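Local coordinates for carboxylic ester hydrolase (Aspergillus niger, PDB 7K4O), which probably hydrolyses the ester bonds of tannins as a serine esterase of the tannase family, releasing acids such as the gallic acid found in its pocket, at residues 215-220 with 381-386; 220-225 with 350-355. All coordinates share one frame; numbering follows the deposited sequence. Where two conformers were deposited one is given.

How the interactions relate
Strand 205-209 of the central sheet leads into helix 215-221, which serves both contacts. From its end the chain runs on to residues 350-355, where interaction 2 closes a loop of 124 intervening residues that includes the calcium site. Helix 351-361 then gives way to helix 376-390, and interaction 1 closes the wider loop, 215-220 with 381-386, so that interaction 2 is nested within it. Together they join helix 215-221 to helices 351-361 and 376-390 of the same insertion, before strand 410-416. Thr220 belongs to both. Their centres lie about 10 Å apart and they touch directly, with Met383 CE 3.6 Å from Gln221 N. Both also reach the gallic acid, through Gln218 and Gln219, and His222 and Leu352.

Interaction 1 (215-220 with 381-386); sequences WSFQQT and DWMISG. With GDE (3,4,5-trihydroxybenzoic acid), chain J.
Helices 215-220 and 381-386 run nearly antiparallel, at 152° between their directions, with axes 8.0 Å apart and Ser216 facing Met383 at the closest CA pair, 4.8 Å. This is a close antiparallel helix pair in the long insertion between strands 205-209 and 410-416 of the alpha/beta-hydrolase sheet, and one face of helix 215-221 binds the partner helix while another reaches the ligand. Ser216 CB rests on the backbone of the partner helix, 3.4 Å from Gly386 C. The Ser216 hydroxyl sits between its own backbone N and carbonyl carbon, directed at the other helix, where OG donates to Met383 O over 2.7 Å. The donor lies in the carbonyl plane on a lone pair, with a C=O...donor angle of 137°.

Met383 lies across the Phe217 ring at about a right angle. Its CB stands over the ring centre, 3.8 Å from the centroid and close to the normal, a CH-pi contact; the extended chain then carries SD obliquely past the rim, 3.6 Å from Phe217 CD2, in a Met-aromatic contact. The methylene CG packs against Thr220 CB, while Thr220 CG2 meets Trp382 CB. The Thr220 hydroxyl instead turns back along its own helix and donates to Ser216 O.

On the ligand side, Gln218 and Gln219 grip two hydroxyls of the gallic acid, each chain bent at chi2. Gln219 NE2, which lies above one face of the Trp215 ring, toward its rim, donates to OAC of the acid, and Gln219 OE1 accepts from OAE at 2.7 Å. Gln218 NE2, also bonded to Ser421 O, donates to the same OAE over 3.0 Å, almost straight at 178°.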
ATOM      1  N   TRP A 215      -2.404 -11.572  -0.222  1.00 20.58           N
ATOM      2  CA  TRP A 215      -1.009 -11.916  -0.521  1.00 21.15           C
ATOM      3  C   TRP A 215      -0.871 -12.928  -1.683  1.00 19.92           C
ATOM      4  O   TRP A 215      -0.123 -12.623  -2.627  1.00 22.36           O
ATOM      5  CB  TRP A 215      -0.326 -12.448   0.736  1.00 20.51           C
ATOM      6  CG  TRP A 215       1.148 -12.610   0.525  1.00 20.59           C
ATOM      7  CD1 TRP A 215       1.838 -13.715   0.121  1.00 20.17           C
ATOM      8  CD2 TRP A 215       2.137 -11.618   0.830  1.00 21.37           C
ATOM      9  NE1 TRP A 215       3.166 -13.429   0.061  1.00 20.80           N
ATOM     10  CE2 TRP A 215       3.402 -12.160   0.502  1.00 20.02           C
ATOM     11  CE3 TRP A 215       2.077 -10.291   1.297  1.00 22.43           C
ATOM     12  CZ2 TRP A 215       4.572 -11.414   0.606  1.00 20.99           C
ATOM     13  CZ3 TRP A 215       3.235  -9.570   1.424  1.00 20.95           C
ATOM     14  CH2 TRP A 215       4.468 -10.119   1.083  1.00 22.31           C
ATOM     15  N   SER A 216      -1.539 -14.077  -1.595  1.00 21.34           N
ATOM     16  CA  SER A 216      -1.271 -15.159  -2.575  1.00 23.31           C
ATOM     17  C   SER A 216      -1.696 -14.690  -3.971  1.00 24.81           C
ATOM     18  O   SER A 216      -1.136 -15.223  -4.954  1.00 23.96           O
ATOM     19  CB  SER A 216      -1.944 -16.474  -2.133  1.00 21.57           C
ATOM     20  OG  SER A 216      -3.358 -16.384  -2.184  1.00 22.99           O
ATOM     21  N   PHE A 217      -2.712 -13.850  -4.090  1.00 22.20           N
ATOM     22  CA  PHE A 217      -3.223 -13.398  -5.404  1.00 20.67           C
ATOM     23  C   PHE A 217      -2.357 -12.242  -5.862  1.00 24.59           C
ATOM     24  O   PHE A 217      -1.904 -12.209  -7.000  1.00 24.49           O
ATOM     25  CB  PHE A 217      -4.695 -13.027  -5.292  1.00 22.83           C
ATOM     26  CG  PHE A 217      -5.644 -14.193  -5.169  1.00 21.37           C
ATOM     27  CD1 PHE A 217      -5.685 -14.977  -4.026  1.00 23.64           C
ATOM     28  CD2 PHE A 217      -6.448 -14.565  -6.235  1.00 22.71           C
ATOM     29  CE1 PHE A 217      -6.492 -16.093  -3.951  1.00 23.45           C
ATOM     30  CE2 PHE A 217      -7.298 -15.645  -6.136  1.00 23.41           C
ATOM     31  CZ  PHE A 217      -7.317 -16.408  -5.004  1.00 24.51           C
ATOM     32  N   GLN A 218      -2.073 -11.283  -4.970  1.00 20.51           N
ATOM     33  CA  GLN A 218      -1.345 -10.057  -5.331  1.00 21.68           C
ATOM     34  C   GLN A 218       0.070 -10.421  -5.770  1.00 22.17           C
ATOM     35  O   GLN A 218       0.579  -9.852  -6.746  1.00 22.37           O
ATOM     36  CB  GLN A 218      -1.300  -9.116  -4.120  1.00 21.19           C
ATOM     37  CG  GLN A 218      -0.256  -8.009  -4.254  1.00 22.56           C
ATOM     38  CD  GLN A 218      -0.351  -7.195  -5.536  1.00 21.93           C
ATOM     39  OE1 GLN A 218      -1.427  -7.078  -6.117  1.00 23.27           O
ATOM     40  NE2 GLN A 218       0.770  -6.584  -5.887  1.00 21.49           N
ATOM     41  N   GLN A 219       0.807 -11.289  -5.035  1.00 21.46           N
ATOM     42  CA  GLN A 219       2.208 -11.529  -5.390  1.00 22.36           C
ATOM     43  C   GLN A 219       2.254 -12.367  -6.691  1.00 26.20           C
ATOM     44  O   GLN A 219       3.059 -12.072  -7.595  1.00 24.57           O
ATOM     45  CB  GLN A 219       2.991 -12.246  -4.296  1.00 23.91           C
ATOM     46  CG  GLN A 219       2.944 -11.579  -2.909  1.00 23.32           C
ATOM     47  CD  GLN A 219       3.238 -10.105  -2.942  1.00 25.49           C
ATOM     48  OE1 GLN A 219       3.966  -9.619  -3.814  1.00 25.71           O
ATOM     49  NE2 GLN A 219       2.767  -9.396  -1.898  1.00 24.50           N
ATOM     50  N   THR A 220       1.393 -13.360  -6.787  1.00 23.65           N
ATOM     51  CA  THR A 220       1.445 -14.272  -7.956  1.00 24.10           C
ATOM     52  C   THR A 220       1.022 -13.521  -9.233  1.00 26.52           C
ATOM     53  O   THR A 220       1.610 -13.818 -10.308  1.00 25.53           O
ATOM     54  CB  THR A 220       0.575 -15.487  -7.735  1.00 22.96           C
ATOM     55  OG1 THR A 220       0.943 -16.126  -6.506  1.00 22.93           O
ATOM     56  CG2 THR A 220       0.704 -16.480  -8.867  1.00 24.82           C
ATOM     57  N   ASP A 381      -3.021 -22.226  -9.428  1.00 26.30           N
ATOM     58  CA  ASP A 381      -2.711 -23.199  -8.355  1.00 27.49           C
ATOM     59  C   ASP A 381      -1.909 -22.497  -7.241  1.00 25.18           C
ATOM     60  O   ASP A 381      -2.163 -22.788  -6.064  1.00 26.22           O
ATOM     61  CB  ASP A 381      -1.916 -24.399  -8.894  1.00 26.59           C
ATOM     62  CG  ASP A 381      -2.748 -25.304  -9.813  1.00 37.19           C
ATOM     63  OD1 ASP A 381      -3.977 -25.208  -9.790  1.00 33.43           O
ATOM     64  OD2 ASP A 381      -2.122 -26.091 -10.560  1.00 39.10           O
ATOM     65  N   TRP A 382      -0.981 -21.631  -7.609  1.00 25.31           N
ATOM     66  CA  TRP A 382      -0.197 -20.838  -6.614  1.00 23.58           C
ATOM     67  C   TRP A 382      -1.131 -19.909  -5.842  1.00 22.30           C
ATOM     68  O   TRP A 382      -0.982 -19.809  -4.584  1.00 23.83           O
ATOM     69  CB  TRP A 382       0.919 -20.095  -7.319  1.00 25.36           C
ATOM     70  CG  TRP A 382       2.139 -20.922  -7.592  1.00 24.24           C
ATOM     71  CD1 TRP A 382       2.668 -21.939  -6.855  1.00 26.06           C
ATOM     72  CD2 TRP A 382       3.028 -20.730  -8.702  1.00 24.52           C
ATOM     73  NE1 TRP A 382       3.823 -22.375  -7.444  1.00 28.59           N
ATOM     74  CE2 TRP A 382       4.083 -21.639  -8.552  1.00 26.68           C
ATOM     75  CE3 TRP A 382       3.090 -19.795  -9.735  1.00 25.77           C
ATOM     76  CZ2 TRP A 382       5.157 -21.681  -9.438  1.00 28.79           C
ATOM     77  CZ3 TRP A 382       4.167 -19.810 -10.599  1.00 28.40           C
ATOM     78  CH2 TRP A 382       5.178 -20.754 -10.448  1.00 27.02           C
ATOM     79  N   MET A 383      -2.090 -19.288  -6.494  1.00 23.76           N
ATOM     80  CA  MET A 383      -2.967 -18.348  -5.750  1.00 23.30           C
ATOM     81  C   MET A 383      -3.784 -19.128  -4.728  1.00 25.71           C
ATOM     82  O   MET A 383      -3.967 -18.674  -3.570  1.00 23.53           O
ATOM     83  CB  MET A 383      -3.860 -17.548  -6.698  1.00 22.58           C
ATOM     84  CG  MET A 383      -3.033 -16.669  -7.611  1.00 24.54           C
ATOM     85  SD  MET A 383      -4.079 -15.655  -8.653  1.00 27.28           S
ATOM     86  CE  MET A 383      -2.844 -14.724  -9.538  1.00 25.15           C
ATOM     87  N   ILE A 384      -4.342 -20.270  -5.150  1.00 25.45           N
ATOM     88  CA  ILE A 384      -5.235 -21.078  -4.280  1.00 24.67           C
ATOM     89  C   ILE A 384      -4.441 -21.738  -3.170  1.00 23.53           C
ATOM     90  O   ILE A 384      -4.918 -21.726  -2.016  1.00 24.96           O
ATOM     91  CB  ILE A 384      -6.024 -22.105  -5.118  1.00 27.96           C
ATOM     92  CG1 ILE A 384      -6.971 -21.343  -6.055  1.00 29.85           C
ATOM     93  CG2 ILE A 384      -6.771 -23.063  -4.197  1.00 30.55           C
ATOM     94  CD1 ILE A 384      -7.822 -22.236  -6.990  1.00 29.08           C
ATOM     95  N   SER A 385      -3.301 -22.345  -3.465  1.00 22.62           N
ATOM     96  CA  SER A 385      -2.520 -23.037  -2.411  0.70 23.80           C
ATOM     97  C   SER A 385      -1.983 -22.019  -1.407  1.00 23.32           C
ATOM     98  O   SER A 385      -1.975 -22.332  -0.197  1.00 23.63           O
ATOM     99  CB  SER A 385      -1.399 -23.901  -2.925  0.70 29.21           C
ATOM    100  OG  SER A 385      -0.475 -23.159  -3.658  0.70 28.13           O
ATOM    101  N   GLY A 386      -1.551 -20.867  -1.892  1.00 24.44           N
ATOM    102  CA  GLY A 386      -1.021 -19.831  -0.985  1.00 22.90           C
ATOM    103  C   GLY A 386      -2.100 -19.245  -0.094  1.00 22.10           C
ATOM    104  O   GLY A 386      -1.784 -18.784   1.007  1.00 21.18           O
TER
HETATM  105  OAA GDE J 603       5.542  -2.168  -0.891  0.99 26.88           O
HETATM  106  OAB GDE J 603       5.791  -1.382  -2.944  0.99 31.84           O
HETATM  107  OAC GDE J 603       4.347  -7.101  -1.727  0.96 23.14           O
HETATM  108  OAD GDE J 603       3.298  -4.821  -5.793  0.99 23.99           O
HETATM  109  OAE GDE J 603       3.330  -7.072  -4.350  0.90 22.20           O
HETATM  110  CAF GDE J 603       4.888  -4.707  -1.928  0.99 25.42           C
HETATM  111  CAG GDE J 603       4.354  -3.539  -4.004  0.95 24.79           C
HETATM  112  CAH GDE J 603       5.448  -2.296  -2.149  1.00 30.77           C
HETATM  113  CAI GDE J 603       4.370  -5.895  -2.465  1.00 24.04           C
HETATM  114  CAJ GDE J 603       3.865  -4.748  -4.562  0.99 25.67           C
HETATM  115  CAK GDE J 603       4.912  -3.582  -2.736  0.95 25.39           C
HETATM  116  CAL GDE J 603       3.856  -5.879  -3.790  0.94 24.98           C

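Interaction 2 (220-225 with 350-355); sequences TQHLYS and DQLGGE. With GDE (3,4,5-trihydroxybenzoic acid), chain J.
The imidazole of His222 is covered on both faces: Leu352 CB lies over one, 4.0 Å from the ring centroid in a CH-pi contact and offset toward the rim, and Gln221 NE2 stands above the centre of the opposite one. At the edge, in plane, is OAD of the gallic acid, 2.7 Å from His222 NE2 in a hydrogen bond in which either could be the donor. OAE, the neighbouring hydroxyl, makes a second, longer hydrogen bond with NE2 at 3.2 Å. The far ring nitrogen, ND1, is bonded to Asp333, which probably fixes the ring's rotation. Asp350 crosses the histidine obliquely, the carboxylate and ring planes nearly parallel, 6° apart, and OD2 lies 3.3 Å from His222 CB.

Asp350 is the N-cap residue of helix 351-361, and its OD2 accepts from Gly353 N at 3.0 Å, using its anti lone pair, at a straight 170°. In the first turn of this helix, part of the insertion between strands 205-209 and 410-416, Leu352 lines the pocket, with CD1 3.5 Å from CAJ of the gallic acid. Behind it, His222 CB packs against Gly353 N, the two CA atoms 4.6 Å apart, and Leu223 CD2 packs 3.7 Å from Gly354 N.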
ATOM      1  N   THR A 220       1.393 -13.360  -6.787  1.00 23.65           N
ATOM      2  CA  THR A 220       1.445 -14.272  -7.956  1.00 24.10           C
ATOM      3  C   THR A 220       1.022 -13.521  -9.233  1.00 26.52           C
ATOM      4  O   THR A 220       1.610 -13.818 -10.308  1.00 25.53           O
ATOM      5  CB  THR A 220       0.575 -15.487  -7.735  1.00 22.96           C
ATOM      6  OG1 THR A 220       0.943 -16.126  -6.506  1.00 22.93           O
ATOM      7  CG2 THR A 220       0.704 -16.480  -8.867  1.00 24.82           C
ATOM      8  N   GLN A 221       0.090 -12.589  -9.164  1.00 25.38           N
ATOM      9  CA  GLN A 221      -0.390 -11.868 -10.374  1.00 23.85           C
ATOM     10  C   GLN A 221       0.727 -11.043 -10.989  1.00 25.84           C
ATOM     11  O   GLN A 221       0.600 -10.713 -12.203  1.00 27.40           O
ATOM     12  CB  GLN A 221      -1.678 -11.091 -10.139  1.00 24.81           C
ATOM     13  CG  GLN A 221      -1.555  -9.912  -9.202  1.00 24.97           C
ATOM     14  CD  GLN A 221      -1.004  -8.660  -9.851  1.00 25.62           C
ATOM     15  OE1 GLN A 221      -1.388  -8.339 -10.993  1.00 26.52           O
ATOM     16  NE2 GLN A 221      -0.064  -7.990  -9.158  1.00 23.44           N
ATOM     17  N   HIS A 222       1.809 -10.767 -10.282  1.00 23.32           N
ATOM     18  CA  HIS A 222       2.973 -10.057 -10.840  1.00 23.82           C
ATOM     19  C   HIS A 222       3.609 -10.889 -11.987  1.00 26.08           C
ATOM     20  O   HIS A 222       4.350 -10.293 -12.764  1.00 25.46           O
ATOM     21  CB  HIS A 222       4.008  -9.748  -9.787  1.00 26.06           C
ATOM     22  CG  HIS A 222       3.767  -8.469  -9.043  1.00 26.93           C
ATOM     23  ND1 HIS A 222       3.826  -7.239  -9.692  1.00 28.73           N
ATOM     24  CD2 HIS A 222       3.509  -8.221  -7.721  1.00 26.56           C
ATOM     25  CE1 HIS A 222       3.668  -6.277  -8.781  1.00 30.92           C
ATOM     26  NE2 HIS A 222       3.449  -6.858  -7.552  1.00 27.22           N
ATOM     27  N   LEU A 223       3.319 -12.189 -12.048  1.00 27.73           N
ATOM     28  CA  LEU A 223       3.869 -13.086 -13.115  1.00 26.75           C
ATOM     29  C   LEU A 223       2.869 -13.145 -14.254  1.00 28.69           C
ATOM     30  O   LEU A 223       3.225 -13.731 -15.267  1.00 29.56           O
ATOM     31  CB  LEU A 223       4.141 -14.487 -12.550  1.00 27.27           C
ATOM     32  CG  LEU A 223       5.261 -14.598 -11.538  1.00 26.39           C
ATOM     33  CD1 LEU A 223       5.434 -16.053 -11.047  1.00 27.98           C
ATOM     34  CD2 LEU A 223       6.575 -14.094 -12.063  1.00 28.42           C
ATOM     35  N   TYR A 224       1.645 -12.616 -14.109  1.00 26.22           N
ATOM     36  CA  TYR A 224       0.589 -12.811 -15.132  1.00 28.36           C
ATOM     37  C   TYR A 224       1.032 -12.241 -16.505  1.00 31.11           C
ATOM     38  O   TYR A 224       0.983 -12.963 -17.536  1.00 31.34           O
ATOM     39  CB  TYR A 224      -0.732 -12.204 -14.712  1.00 26.61           C
ATOM     40  CG  TYR A 224      -1.822 -12.357 -15.724  1.00 27.44           C
ATOM     41  CD1 TYR A 224      -2.079 -13.579 -16.328  1.00 30.89           C
ATOM     42  CD2 TYR A 224      -2.552 -11.262 -16.141  1.00 29.21           C
ATOM     43  CE1 TYR A 224      -3.052 -13.693 -17.306  1.00 31.30           C
ATOM     44  CE2 TYR A 224      -3.538 -11.374 -17.098  1.00 28.76           C
ATOM     45  CZ  TYR A 224      -3.758 -12.584 -17.729  1.00 28.73           C
ATOM     46  OH  TYR A 224      -4.767 -12.688 -18.676  1.00 30.86           O
ATOM     47  N   SER A 225       1.450 -10.988 -16.571  1.00 30.09           N
ATOM     48  CA  SER A 225       1.924 -10.369 -17.838  1.00 29.93           C
ATOM     49  C   SER A 225       3.019 -11.239 -18.497  1.00 30.82           C
ATOM     50  O   SER A 225       2.953 -11.456 -19.720  1.00 31.26           O
ATOM     51  CB  SER A 225       2.422  -8.994 -17.602  1.00 29.54           C
ATOM     52  OG  SER A 225       1.344  -8.138 -17.270  1.00 30.17           O
ATOM     53  N   ASP A 350       9.297 -10.893 -13.804  1.00 31.91           N
ATOM     54  CA  ASP A 350       8.989  -9.865 -12.789  1.00 30.91           C
ATOM     55  C   ASP A 350       9.607 -10.233 -11.434  1.00 29.97           C
ATOM     56  O   ASP A 350       9.355 -11.328 -10.927  1.00 32.31           O
ATOM     57  CB  ASP A 350       7.493  -9.700 -12.677  1.00 30.14           C
ATOM     58  CG  ASP A 350       7.173  -8.551 -11.752  1.00 35.17           C
ATOM     59  OD1 ASP A 350       7.134  -7.429 -12.235  1.00 41.27           O
ATOM     60  OD2 ASP A 350       7.073  -8.802 -10.542  1.00 30.95           O
ATOM     61  N   GLN A 351      10.336  -9.292 -10.848  1.00 30.43           N
ATOM     62  CA  GLN A 351      11.122  -9.495  -9.613  1.00 32.79           C
ATOM     63  C   GLN A 351      10.161  -9.813  -8.438  1.00 29.17           C
ATOM     64  O   GLN A 351      10.494 -10.709  -7.668  1.00 27.84           O
ATOM     65  CB  GLN A 351      11.985  -8.266  -9.332  1.00 36.06           C
ATOM     66  CG  GLN A 351      13.084  -8.510  -8.291  1.00 44.56           C
ATOM     67  CD  GLN A 351      12.637  -8.521  -6.835  1.00 58.20           C
ATOM     68  OE1 GLN A 351      11.694  -7.841  -6.445  1.00 60.54           O
ATOM     69  NE2 GLN A 351      13.301  -9.319  -6.007  1.00 62.60           N
ATOM     70  N   LEU A 352       9.093  -9.054  -8.247  1.00 28.98           N
ATOM     71  CA  LEU A 352       8.236  -9.262  -7.052  1.00 29.91           C
ATOM     72  C   LEU A 352       7.516 -10.599  -7.178  1.00 26.66           C
ATOM     73  O   LEU A 352       7.402 -11.330  -6.192  1.00 27.34           O
ATOM     74  CB  LEU A 352       7.234  -8.117  -6.903  1.00 31.49           C
ATOM     75  CG  LEU A 352       7.779  -6.886  -6.175  1.00 35.71           C
ATOM     76  CD1 LEU A 352       6.790  -5.756  -6.292  1.00 35.46           C
ATOM     77  CD2 LEU A 352       8.057  -7.165  -4.698  1.00 37.77           C
ATOM     78  N   GLY A 353       7.018 -10.923  -8.366  1.00 26.65           N
ATOM     79  CA  GLY A 353       6.335 -12.199  -8.551  1.00 24.39           C
ATOM     80  C   GLY A 353       7.290 -13.364  -8.370  1.00 25.38           C
ATOM     81  O   GLY A 353       6.955 -14.333  -7.662  1.00 26.34           O
ATOM     82  N   GLY A 354       8.466 -13.286  -8.977  1.00 26.52           N
ATOM     83  CA  GLY A 354       9.487 -14.331  -8.849  1.00 27.14           C
ATOM     84  C   GLY A 354       9.926 -14.498  -7.414  1.00 27.52           C
ATOM     85  O   GLY A 354      10.134 -15.652  -6.946  1.00 28.21           O
ATOM     86  N   GLU A 355      10.082 -13.391  -6.698  1.00 24.49           N
ATOM     87  CA  GLU A 355      10.559 -13.482  -5.313  1.00 23.83           C
ATOM     88  C   GLU A 355       9.523 -14.251  -4.472  1.00 20.90           C
ATOM     89  O   GLU A 355       9.940 -15.015  -3.558  1.00 23.23           O
ATOM     90  CB  GLU A 355      10.821 -12.107  -4.705  1.00 25.58           C
ATOM     91  CG  GLU A 355      11.215 -12.194  -3.229  1.00 23.87           C
ATOM     92  CD  GLU A 355      12.005 -11.039  -2.681  1.00 28.46           C
ATOM     93  OE1 GLU A 355      12.065  -9.984  -3.341  1.00 28.79           O
ATOM     94  OE2 GLU A 355      12.593 -11.205  -1.598  1.00 29.02           O
TER
HETATM   95  OAA GDE J 603       5.542  -2.168  -0.891  0.99 26.88           O
HETATM   96  OAB GDE J 603       5.791  -1.382  -2.944  0.99 31.84           O
HETATM   97  OAC GDE J 603       4.347  -7.101  -1.727  0.96 23.14           O
HETATM   98  OAD GDE J 603       3.298  -4.821  -5.793  0.99 23.99           O
HETATM   99  OAE GDE J 603       3.330  -7.072  -4.350  0.90 22.20           O
HETATM  100  CAF GDE J 603       4.888  -4.707  -1.928  0.99 25.42           C
HETATM  101  CAG GDE J 603       4.354  -3.539  -4.004  0.95 24.79           C
HETATM  102  CAH GDE J 603       5.448  -2.296  -2.149  1.00 30.77           C
HETATM  103  CAI GDE J 603       4.370  -5.895  -2.465  1.00 24.04           C
HETATM  104  CAJ GDE J 603       3.865  -4.748  -4.562  0.99 25.67           C
HETATM  105  CAK GDE J 603       4.912  -3.582  -2.736  0.95 25.39           C
HETATM  106  CAL GDE J 603       3.856  -5.879  -3.790  0.94 24.98           C